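Local coordinates for cell division control protein 11 (Saccharomyces cerevisiae, PDB 5AR1) that is a septin of the GTPase superfamily that joins other septins in the cortical filaments forming a collar at the yeast mother-bud neck, and takes part in cytokinesis, at residues 116-126 with 288-297; 171-179 with 228-236. All coordinates share one frame; numbering follows the deposited sequence.

Contact 1: residues 116-126 with 288-297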
loop_
_atom_site.group_PDB
_atom_site.type_symbol
_atom_site.label_atom_id
_atom_site.label_comp_id
_atom_site.label_asym_id
_atom_site.label_seq_id
_atom_site.Cartn_x
_atom_site.Cartn_y
_atom_site.Cartn_z
ATOM N N ARG A 116 -6.043 7.682 12.269
ATOM C CA ARG A 116 -5.921 7.866 13.720
ATOM C C ARG A 116 -7.238 7.588 14.443
ATOM O O ARG A 116 -7.237 6.969 15.507
ATOM C CB ARG A 116 -5.468 9.297 14.037
ATOM C CG ARG A 116 -4.022 9.426 14.468
ATOM C CD ARG A 116 -3.560 10.862 14.354
ATOM N NE ARG A 116 -2.435 10.997 13.427
ATOM C CZ ARG A 116 -1.972 12.156 12.961
ATOM N NH1 ARG A 116 -2.542 13.303 13.321
ATOM N NH2 ARG A 116 -0.941 12.176 12.123
ATOM N N HIS A 117 -8.353 8.041 13.853
ATOM C CA HIS A 117 -9.699 7.937 14.425
ATOM C C HIS A 117 -10.199 6.499 14.455
ATOM O O HIS A 117 -10.912 6.118 15.392
ATOM C CB HIS A 117 -10.705 8.901 13.741
ATOM C CG HIS A 117 -12.134 8.626 14.078
ATOM N ND1 HIS A 117 -12.645 8.916 15.331
ATOM C CD2 HIS A 117 -13.101 8.046 13.331
ATOM C CE1 HIS A 117 -13.913 8.538 15.297
ATOM N NE2 HIS A 117 -14.230 7.998 14.116
ATOM N N GLN A 118 -9.814 5.706 13.456
ATOM C CA GLN A 118 -10.200 4.306 13.416
ATOM C C GLN A 118 -9.498 3.562 14.550
ATOM O O GLN A 118 -10.128 2.747 15.232
ATOM C CB GLN A 118 -9.853 3.705 12.052
ATOM C CG GLN A 118 -10.765 4.188 10.924
ATOM C CD GLN A 118 -12.218 3.889 11.176
ATOM O OE1 GLN A 118 -12.594 2.811 11.658
ATOM N NE2 GLN A 118 -13.061 4.848 10.861
ATOM N N TYR A 119 -8.206 3.907 14.780
ATOM C CA TYR A 119 -7.367 3.370 15.848
ATOM C C TYR A 119 -7.838 3.932 17.185
ATOM O O TYR A 119 -7.629 3.292 18.212
ATOM C CB TYR A 119 -5.879 3.706 15.638
ATOM C CG TYR A 119 -5.164 2.929 14.554
ATOM C CD1 TYR A 119 -4.618 1.675 14.811
ATOM C CD2 TYR A 119 -4.933 3.491 13.303
ATOM C CE1 TYR A 119 -3.913 0.978 13.829
ATOM C CE2 TYR A 119 -4.247 2.798 12.309
ATOM C CZ TYR A 119 -3.727 1.547 12.581
ATOM O OH TYR A 119 -3.051 0.870 11.601
ATOM N N ASP A 120 -8.472 5.121 17.177
ATOM C CA ASP A 120 -9.024 5.747 18.388
ATOM C C ASP A 120 -10.275 5.020 18.881
ATOM O O ASP A 120 -10.379 4.770 20.081
ATOM C CB ASP A 120 -9.315 7.250 18.182
ATOM C CG ASP A 120 -8.116 8.173 18.358
ATOM O OD1 ASP A 120 -7.274 7.899 19.251
ATOM O OD2 ASP A 120 -8.031 9.186 17.624
ATOM N N GLU A 121 -11.198 4.650 17.959
ATOM C CA GLU A 121 -12.442 3.959 18.303
ATOM C C GLU A 121 -12.240 2.484 18.738
ATOM O O GLU A 121 -13.129 1.939 19.398
ATOM C CB GLU A 121 -13.542 4.099 17.226
ATOM C CG GLU A 121 -13.235 3.601 15.823
ATOM C CD GLU A 121 -14.386 3.697 14.830
ATOM O OE1 GLU A 121 -15.212 4.632 14.950
ATOM O OE2 GLU A 121 -14.446 2.845 13.913
ATOM N N ILE A 122 -11.086 1.854 18.429
ATOM C CA ILE A 122 -10.806 0.489 18.917
ATOM C C ILE A 122 -10.354 0.632 20.372
ATOM O O ILE A 122 -10.999 0.086 21.268
ATOM C CB ILE A 122 -9.843 -0.382 18.025
ATOM C CG1 ILE A 122 -9.058 -1.449 18.829
ATOM C CG2 ILE A 122 -8.903 0.454 17.225
ATOM C CD1 ILE A 122 -9.724 -2.787 18.959
ATOM N N LEU A 123 -9.297 1.450 20.593
ATOM C CA LEU A 123 -8.706 1.792 21.886
ATOM C C LEU A 123 -9.784 2.287 22.855
ATOM O O LEU A 123 -9.677 2.054 24.061
ATOM C CB LEU A 123 -7.596 2.839 21.655
ATOM C CG LEU A 123 -6.974 3.600 22.836
ATOM C CD1 LEU A 123 -6.349 2.656 23.875
ATOM C CD2 LEU A 123 -5.929 4.578 22.333
ATOM N N LEU A 124 -10.852 2.897 22.309
ATOM C CA LEU A 124 -12.019 3.369 23.062
ATOM C C LEU A 124 -12.866 2.188 23.526
ATOM O O LEU A 124 -13.218 2.130 24.704
ATOM C CB LEU A 124 -12.860 4.318 22.191
ATOM C CG LEU A 124 -14.120 4.911 22.791
ATOM C CD1 LEU A 124 -13.801 5.865 23.930
ATOM C CD2 LEU A 124 -14.904 5.610 21.719
ATOM N N GLU A 125 -13.184 1.252 22.595
ATOM C CA GLU A 125 -13.963 0.037 22.852
ATOM C C GLU A 125 -13.252 -0.883 23.861
ATOM O O GLU A 125 -13.927 -1.608 24.593
ATOM C CB GLU A 125 -14.254 -0.710 21.541
ATOM C CG GLU A 125 -15.640 -1.339 21.503
ATOM C CD GLU A 125 -15.939 -2.336 20.395
ATOM O OE1 GLU A 125 -15.436 -2.159 19.258
ATOM O OE2 GLU A 125 -16.724 -3.275 20.665
ATOM N N GLU A 126 -11.902 -0.808 23.931
ATOM C CA GLU A 126 -11.067 -1.579 24.861
ATOM C C GLU A 126 -10.954 -0.896 26.261
ATOM O O GLU A 126 -10.080 -1.269 27.045
ATOM C CB GLU A 126 -9.656 -1.822 24.272
ATOM C CG GLU A 126 -9.595 -2.323 22.832
ATOM C CD GLU A 126 -9.690 -3.819 22.590
ATOM O OE1 GLU A 126 -10.662 -4.443 23.077
ATOM O OE2 GLU A 126 -8.810 -4.358 21.875
ATOM N N THR A 288 -1.066 -4.499 11.151
ATOM C CA THR A 288 -1.667 -3.269 11.685
ATOM C C THR A 288 -2.246 -3.453 13.076
ATOM O O THR A 288 -2.341 -2.463 13.790
ATOM C CB THR A 288 -2.665 -2.562 10.752
ATOM O OG1 THR A 288 -3.899 -3.280 10.696
ATOM C CG2 THR A 288 -2.089 -2.272 9.356
ATOM N N HIS A 289 -2.585 -4.698 13.484
ATOM C CA HIS A 289 -3.121 -4.980 14.817
ATOM C C HIS A 289 -2.039 -5.329 15.845
ATOM O O HIS A 289 -2.049 -4.758 16.941
ATOM C CB HIS A 289 -4.215 -6.058 14.784
ATOM C CG HIS A 289 -4.815 -6.334 16.135
ATOM N ND1 HIS A 289 -5.421 -5.321 16.886
ATOM C CD2 HIS A 289 -4.882 -7.491 16.837
ATOM C CE1 HIS A 289 -5.850 -5.898 18.002
ATOM N NE2 HIS A 289 -5.550 -7.203 18.022
ATOM N N GLU A 290 -1.120 -6.263 15.497
ATOM C CA GLU A 290 -0.067 -6.752 16.387
ATOM C C GLU A 290 1.021 -5.692 16.728
ATOM O O GLU A 290 1.423 -5.628 17.896
ATOM C CB GLU A 290 0.555 -8.075 15.870
ATOM C CG GLU A 290 1.553 -7.932 14.714
ATOM C CD GLU A 290 1.772 -9.088 13.746
ATOM O OE1 GLU A 290 1.379 -10.232 14.074
ATOM O OE2 GLU A 290 2.369 -8.851 12.667
ATOM N N ILE A 291 1.457 -4.843 15.761
ATOM C CA ILE A 291 2.530 -3.863 16.020
ATOM C C ILE A 291 2.129 -2.381 15.750
ATOM O O ILE A 291 2.422 -1.521 16.591
ATOM C CB ILE A 291 3.845 -4.265 15.283
ATOM C CG1 ILE A 291 4.864 -3.099 15.189
ATOM C CG2 ILE A 291 3.572 -4.883 13.919
ATOM C CD1 ILE A 291 6.321 -3.513 14.847
ATOM N N LEU A 292 1.495 -2.088 14.599
ATOM C CA LEU A 292 1.092 -0.728 14.183
ATOM C C LEU A 292 0.053 -0.011 15.091
ATOM O O LEU A 292 0.050 1.223 15.155
ATOM C CB LEU A 292 0.581 -0.780 12.746
ATOM C CG LEU A 292 1.303 0.029 11.707
ATOM C CD1 LEU A 292 2.775 -0.028 11.902
ATOM C CD2 LEU A 292 0.901 -0.415 10.329
ATOM N N TYR A 293 -0.843 -0.787 15.738
ATOM C CA TYR A 293 -1.852 -0.294 16.670
ATOM C C TYR A 293 -1.214 -0.279 18.049
ATOM O O TYR A 293 -1.541 0.573 18.875
ATOM C CB TYR A 293 -3.112 -1.182 16.645
ATOM C CG TYR A 293 -4.033 -1.035 17.845
ATOM C CD1 TYR A 293 -4.833 0.094 18.005
ATOM C CD2 TYR A 293 -4.123 -2.039 18.804
ATOM C CE1 TYR A 293 -5.684 0.229 19.101
ATOM C CE2 TYR A 293 -4.972 -1.917 19.902
ATOM C CZ TYR A 293 -5.750 -0.778 20.051
ATOM O OH TYR A 293 -6.599 -0.674 21.130
ATOM N N GLU A 294 -0.287 -1.217 18.285
ATOM C CA GLU A 294 0.444 -1.351 19.540
ATOM C C GLU A 294 1.309 -0.115 19.842
ATOM O O GLU A 294 1.388 0.312 20.991
ATOM C CB GLU A 294 1.277 -2.645 19.509
ATOM C CG GLU A 294 0.998 -3.594 20.665
ATOM C CD GLU A 294 -0.424 -3.644 21.202
ATOM O OE1 GLU A 294 -1.326 -4.124 20.478
ATOM O OE2 GLU A 294 -0.630 -3.203 22.355
ATOM N N ARG A 295 1.921 0.468 18.791
ATOM C CA ARG A 295 2.759 1.666 18.860
ATOM C C ARG A 295 1.886 2.884 19.136
ATOM O O ARG A 295 2.313 3.787 19.857
ATOM C CB ARG A 295 3.529 1.854 17.539
ATOM C CG ARG A 295 4.703 2.828 17.647
ATOM C CD ARG A 295 5.438 3.032 16.338
ATOM N NE ARG A 295 6.071 1.798 15.865
ATOM C CZ ARG A 295 5.829 1.233 14.686
ATOM N NH1 ARG A 295 4.988 1.800 13.829
ATOM N NH2 ARG A 295 6.442 0.107 14.345
ATOM N N TYR A 296 0.673 2.912 18.545
ATOM C CA TYR A 296 -0.284 4.005 18.719
ATOM C C TYR A 296 -0.929 3.955 20.103
ATOM O O TYR A 296 -1.216 5.006 20.670
ATOM C CB TYR A 296 -1.348 4.001 17.604
ATOM C CG TYR A 296 -2.323 5.160 17.674
ATOM C CD1 TYR A 296 -1.939 6.444 17.299
ATOM C CD2 TYR A 296 -3.631 4.969 18.104
ATOM C CE1 TYR A 296 -2.833 7.511 17.351
ATOM C CE2 TYR A 296 -4.539 6.027 18.149
ATOM C CZ TYR A 296 -4.136 7.296 17.768
ATOM O OH TYR A 296 -5.021 8.347 17.833
ATOM N N ARG A 297 -1.154 2.735 20.631
ATOM C CA ARG A 297 -1.735 2.478 21.951
ATOM C C ARG A 297 -0.747 2.925 23.024
ATOM O O ARG A 297 -1.144 3.596 23.975
ATOM C CB ARG A 297 -2.033 0.978 22.113
ATOM C CG ARG A 297 -3.235 0.658 22.979
ATOM C CD ARG A 297 -3.073 -0.688 23.654
ATOM N NE ARG A 297 -2.462 -0.551 24.979
ATOM C CZ ARG A 297 -1.171 -0.735 25.242
ATOM N NH1 ARG A 297 -0.330 -1.087 24.275
ATOM N NH2 ARG A 297 -0.710 -0.580 26.477
#

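Contact 2: residues 171-179 with 228-236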
loop_
_atom_site.group_PDB
_atom_site.type_symbol
_atom_site.label_atom_id
_atom_site.label_comp_id
_atom_site.label_asym_id
_atom_site.label_seq_id
_atom_site.Cartn_x
_atom_site.Cartn_y
_atom_site.Cartn_z
ATOM N N ILE A 171 2.119 1.329 4.387
ATOM C CA ILE A 171 2.184 1.942 3.050
ATOM C C ILE A 171 2.908 1.055 2.047
ATOM O O ILE A 171 4.056 0.692 2.283
ATOM C CB ILE A 171 2.748 3.406 3.077
ATOM C CG1 ILE A 171 1.712 4.377 3.713
ATOM C CG2 ILE A 171 3.168 3.895 1.664
ATOM C CD1 ILE A 171 2.240 5.658 4.181
ATOM N N ILE A 172 2.244 0.729 0.927
ATOM C CA ILE A 172 2.869 -0.038 -0.161
ATOM C C ILE A 172 2.901 0.872 -1.441
ATOM O O ILE A 172 1.845 1.306 -1.906
ATOM C CB ILE A 172 2.312 -1.500 -0.365
ATOM C CG1 ILE A 172 0.915 -1.560 -0.969
ATOM C CG2 ILE A 172 2.336 -2.325 0.923
ATOM C CD1 ILE A 172 0.941 -2.091 -2.340
ATOM N N PRO A 173 4.089 1.291 -1.942
ATOM C CA PRO A 173 4.113 2.227 -3.090
ATOM C C PRO A 173 3.738 1.617 -4.442
ATOM O O PRO A 173 4.202 0.526 -4.778
ATOM C CB PRO A 173 5.543 2.764 -3.072
ATOM C CG PRO A 173 6.343 1.665 -2.485
ATOM C CD PRO A 173 5.460 0.930 -1.519
ATOM N N VAL A 174 2.856 2.308 -5.192
ATOM C CA VAL A 174 2.398 1.876 -6.515
ATOM C C VAL A 174 2.666 2.969 -7.526
ATOM O O VAL A 174 2.857 4.114 -7.135
ATOM C CB VAL A 174 0.945 1.319 -6.601
ATOM C CG1 VAL A 174 0.733 0.135 -5.662
ATOM C CG2 VAL A 174 -0.090 2.391 -6.341
ATOM N N ILE A 175 2.731 2.614 -8.815
ATOM C CA ILE A 175 3.010 3.554 -9.894
ATOM C C ILE A 175 1.821 3.642 -10.839
ATOM O O ILE A 175 1.451 2.654 -11.474
ATOM C CB ILE A 175 4.349 3.257 -10.629
ATOM C CG1 ILE A 175 5.539 3.215 -9.643
ATOM C CG2 ILE A 175 4.606 4.282 -11.743
ATOM C CD1 ILE A 175 6.829 2.545 -10.193
ATOM N N SER A 176 1.231 4.840 -10.919
ATOM C CA SER A 176 0.095 5.160 -11.780
ATOM C C SER A 176 0.559 5.335 -13.232
ATOM O O SER A 176 1.753 5.521 -13.465
ATOM C CB SER A 176 -0.567 6.440 -11.292
ATOM O OG SER A 176 0.405 7.456 -11.124
ATOM N N LYS A 177 -0.387 5.260 -14.204
ATOM C CA LYS A 177 -0.152 5.414 -15.652
ATOM C C LYS A 177 1.050 4.580 -16.171
ATOM O O LYS A 177 1.831 5.058 -17.002
ATOM C CB LYS A 177 -0.020 6.906 -16.019
ATOM C CG LYS A 177 -1.141 7.443 -16.897
ATOM C CD LYS A 177 -0.880 8.903 -17.272
ATOM C CE LYS A 177 -1.950 9.495 -18.153
ATOM N NZ LYS A 177 -1.723 10.943 -18.386
ATOM N N SER A 178 1.189 3.336 -15.667
ATOM C CA SER A 178 2.279 2.410 -16.001
ATOM C C SER A 178 2.374 2.101 -17.498
ATOM O O SER A 178 3.479 2.028 -18.038
ATOM C CB SER A 178 2.139 1.113 -15.211
ATOM O OG SER A 178 1.862 1.354 -13.840
ATOM N N ASP A 179 1.209 1.951 -18.162
ATOM C CA ASP A 179 1.061 1.635 -19.588
ATOM C C ASP A 179 1.426 2.792 -20.542
ATOM O O ASP A 179 1.593 2.548 -21.739
ATOM C CB ASP A 179 -0.358 1.100 -19.892
ATOM C CG ASP A 179 -1.465 1.679 -19.026
ATOM O OD1 ASP A 179 -1.726 2.903 -19.131
ATOM O OD2 ASP A 179 -2.063 0.914 -18.238
ATOM N N LEU A 228 9.340 -6.509 -7.143
ATOM C CA LEU A 228 8.325 -5.891 -7.994
ATOM C C LEU A 228 7.975 -4.465 -7.574
ATOM O O LEU A 228 7.455 -3.687 -8.381
ATOM C CB LEU A 228 7.081 -6.794 -8.080
ATOM C CG LEU A 228 7.331 -8.243 -8.551
ATOM C CD1 LEU A 228 6.097 -9.102 -8.368
ATOM C CD2 LEU A 228 7.801 -8.290 -9.979
ATOM N N LEU A 229 8.311 -4.116 -6.324
ATOM C CA LEU A 229 8.094 -2.806 -5.711
ATOM C C LEU A 229 8.912 -1.711 -6.379
ATOM O O LEU A 229 10.111 -1.941 -6.636
ATOM C CB LEU A 229 8.488 -2.872 -4.227
ATOM C CG LEU A 229 7.439 -2.642 -3.174
ATOM C CD1 LEU A 229 6.032 -2.935 -3.669
ATOM C CD2 LEU A 229 7.760 -3.447 -1.958
ATOM N N PRO A 230 8.328 -0.495 -6.598
ATOM C CA PRO A 230 6.925 -0.093 -6.387
ATOM C C PRO A 230 6.023 -0.771 -7.418
ATOM O O PRO A 230 6.337 -0.740 -8.609
ATOM C CB PRO A 230 6.953 1.436 -6.596
ATOM C CG PRO A 230 8.385 1.817 -6.636
ATOM C CD PRO A 230 9.082 0.619 -7.195
ATOM N N PHE A 231 4.929 -1.417 -6.968
ATOM C CA PHE A 231 4.034 -2.142 -7.863
ATOM C C PHE A 231 3.477 -1.317 -9.022
ATOM O O PHE A 231 2.827 -0.314 -8.789
ATOM C CB PHE A 231 2.889 -2.801 -7.079
ATOM C CG PHE A 231 3.291 -3.869 -6.086
ATOM C CD1 PHE A 231 4.312 -4.772 -6.381
ATOM C CD2 PHE A 231 2.591 -4.029 -4.889
ATOM C CE1 PHE A 231 4.663 -5.771 -5.473
ATOM C CE2 PHE A 231 2.945 -5.031 -3.979
ATOM C CZ PHE A 231 3.981 -5.891 -4.276
ATOM N N ALA A 232 3.752 -1.727 -10.263
ATOM C CA ALA A 232 3.179 -1.080 -11.444
ATOM C C ALA A 232 2.043 -2.025 -11.814
ATOM O O ALA A 232 2.204 -2.918 -12.652
ATOM C CB ALA A 232 4.211 -0.998 -12.557
ATOM N N ILE A 233 0.933 -1.896 -11.074
ATOM C CA ILE A 233 -0.251 -2.756 -11.105
ATOM C C ILE A 233 -1.297 -2.241 -12.129
ATOM O O ILE A 233 -1.956 -1.243 -11.878
ATOM C CB ILE A 233 -0.764 -2.945 -9.630
ATOM C CG1 ILE A 233 -1.988 -3.854 -9.530
ATOM C CG2 ILE A 233 -1.002 -1.641 -8.879
ATOM C CD1 ILE A 233 -1.970 -4.761 -8.222
ATOM N N ILE A 234 -1.406 -2.917 -13.301
ATOM C CA ILE A 234 -2.284 -2.538 -14.432
ATOM C C ILE A 234 -2.938 -3.736 -15.162
ATOM O O ILE A 234 -2.405 -4.837 -15.096
ATOM C CB ILE A 234 -1.526 -1.617 -15.449
ATOM C CG1 ILE A 234 -0.035 -2.013 -15.635
ATOM C CG2 ILE A 234 -1.662 -0.131 -15.077
ATOM C CD1 ILE A 234 0.267 -3.241 -16.519
ATOM N N GLY A 235 -4.038 -3.491 -15.889
ATOM C CA GLY A 235 -4.786 -4.509 -16.630
ATOM C C GLY A 235 -5.710 -5.276 -15.706
ATOM O O GLY A 235 -6.343 -4.659 -14.845
ATOM N N SER A 236 -5.787 -6.632 -15.843
ATOM C CA SER A 236 -6.584 -7.484 -14.931
ATOM C C SER A 236 -5.744 -7.594 -13.639
ATOM O O SER A 236 -5.008 -8.572 -13.460
ATOM C CB SER A 236 -6.843 -8.861 -15.547
ATOM O OG SER A 236 -7.390 -9.773 -14.604
#

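Contact 1: residues 116-126 with 288-297
Y119 faces Y293 where helix 116-125 crosses helix 292-297 at -75°, the two short axes passing 10.7 Å apart. It illustrates how one large side chain can serve as a knob: Y119 settles among T288, L292, Y293 and Y296, and its OH comes 3.6 Å from T288 CB. The side chains of Y119 and Y293 run past one another in opposite directions, their rings touching edge to edge, Y119 CD1 to Y293 CD1 3.6 Å. The end of the Y293 side chain reaches I122, whose CG1 is 3.6 Å from Y293 CZ, and the backbone of L123. Y296, about one turn further on, extends the packing. A chi1 of -176° swings its ring out toward helix 116-125 and obliquely past Y119 CB, and its hydroxyl donates to D120, OH to OD1 2.7 Å, arriving 45° above the carboxylate plane. The aliphatic CG of R116 lies 3.7 Å from Y296 CE1. Outside the two segments, R139 makes a cation-pi contact with Y293, and Y119 OH bonds weakly to L168 O. This is tyrosine-rich, knob-into-hole helix packing, by which the C-terminal helices of the septin G domain are fixed to helix 109-125, away from the nucleotide site.

Contact 2: residues 171-179 with 228-236
V174 and F231 form a single parallel-type bridge that extends the edge of the central sheet of this P-loop GTPase domain. Both the N and the O of F231 bond to strand 171-175: its N donates weakly to P173 O over 3.0 Å, while its O accepts the better bond from I175 N, 2.9 Å long with an N-H...O angle of 153°. The chain 228-236 thus runs beside strand 171-175 where other Ras-like domains usually carry their last sheet strand, although here the pairing is too brief to make a regular one.

Apolar side chains fill in around the bridge. I172 CD1 meets the edge of the F231 ring at CD2, 3.6 Å away. One face of that ring is covered by L229 CD1, centred above it. On the other side of the strand, P230, preceded by a cis peptide, presents CB to both P173 CB, at 4.0 Å, and I175 CD1, at 3.8 Å.

A second shell positions this edge. Strand 142-147 pairs with the strand through backbone bonds to I172 and V174, and K190 and I193 of helix 183-199 pack on I175 and P230. Further along lies the predicted G4 motif, 176-179, whose K177, S178 and D179 probably contact GTP, as does G235 by analogy with relatives. Here the two segments again touch directly: S178 OG lies 3.6 Å from A232 CB, and next to it the carboxylate oxygen OD2 of D179 touches I234 CG2 at 3.4 Å.

Read from the N terminus, the chain first passes the P-loop and then enters helix 109-125, whose C-terminal half waits for its partner until residues 288-297, about 160 residues later. Within that long loop, contact 2 opens at strand 171-175 and closes at 228-236, after an excursion containing helices 183-199 and 218-228. The smaller loop is therefore nested in the larger, and the two do not cross. The centres of contact 1 and contact 2 are about 29 Å apart, on opposite sides of the chain's centre. Contact 1 joins helix 109-125 to the C-terminal helices 274-290 and 292-300; contact 2 ties a returning loop to the sheet edge beside the nucleotide-binding segments.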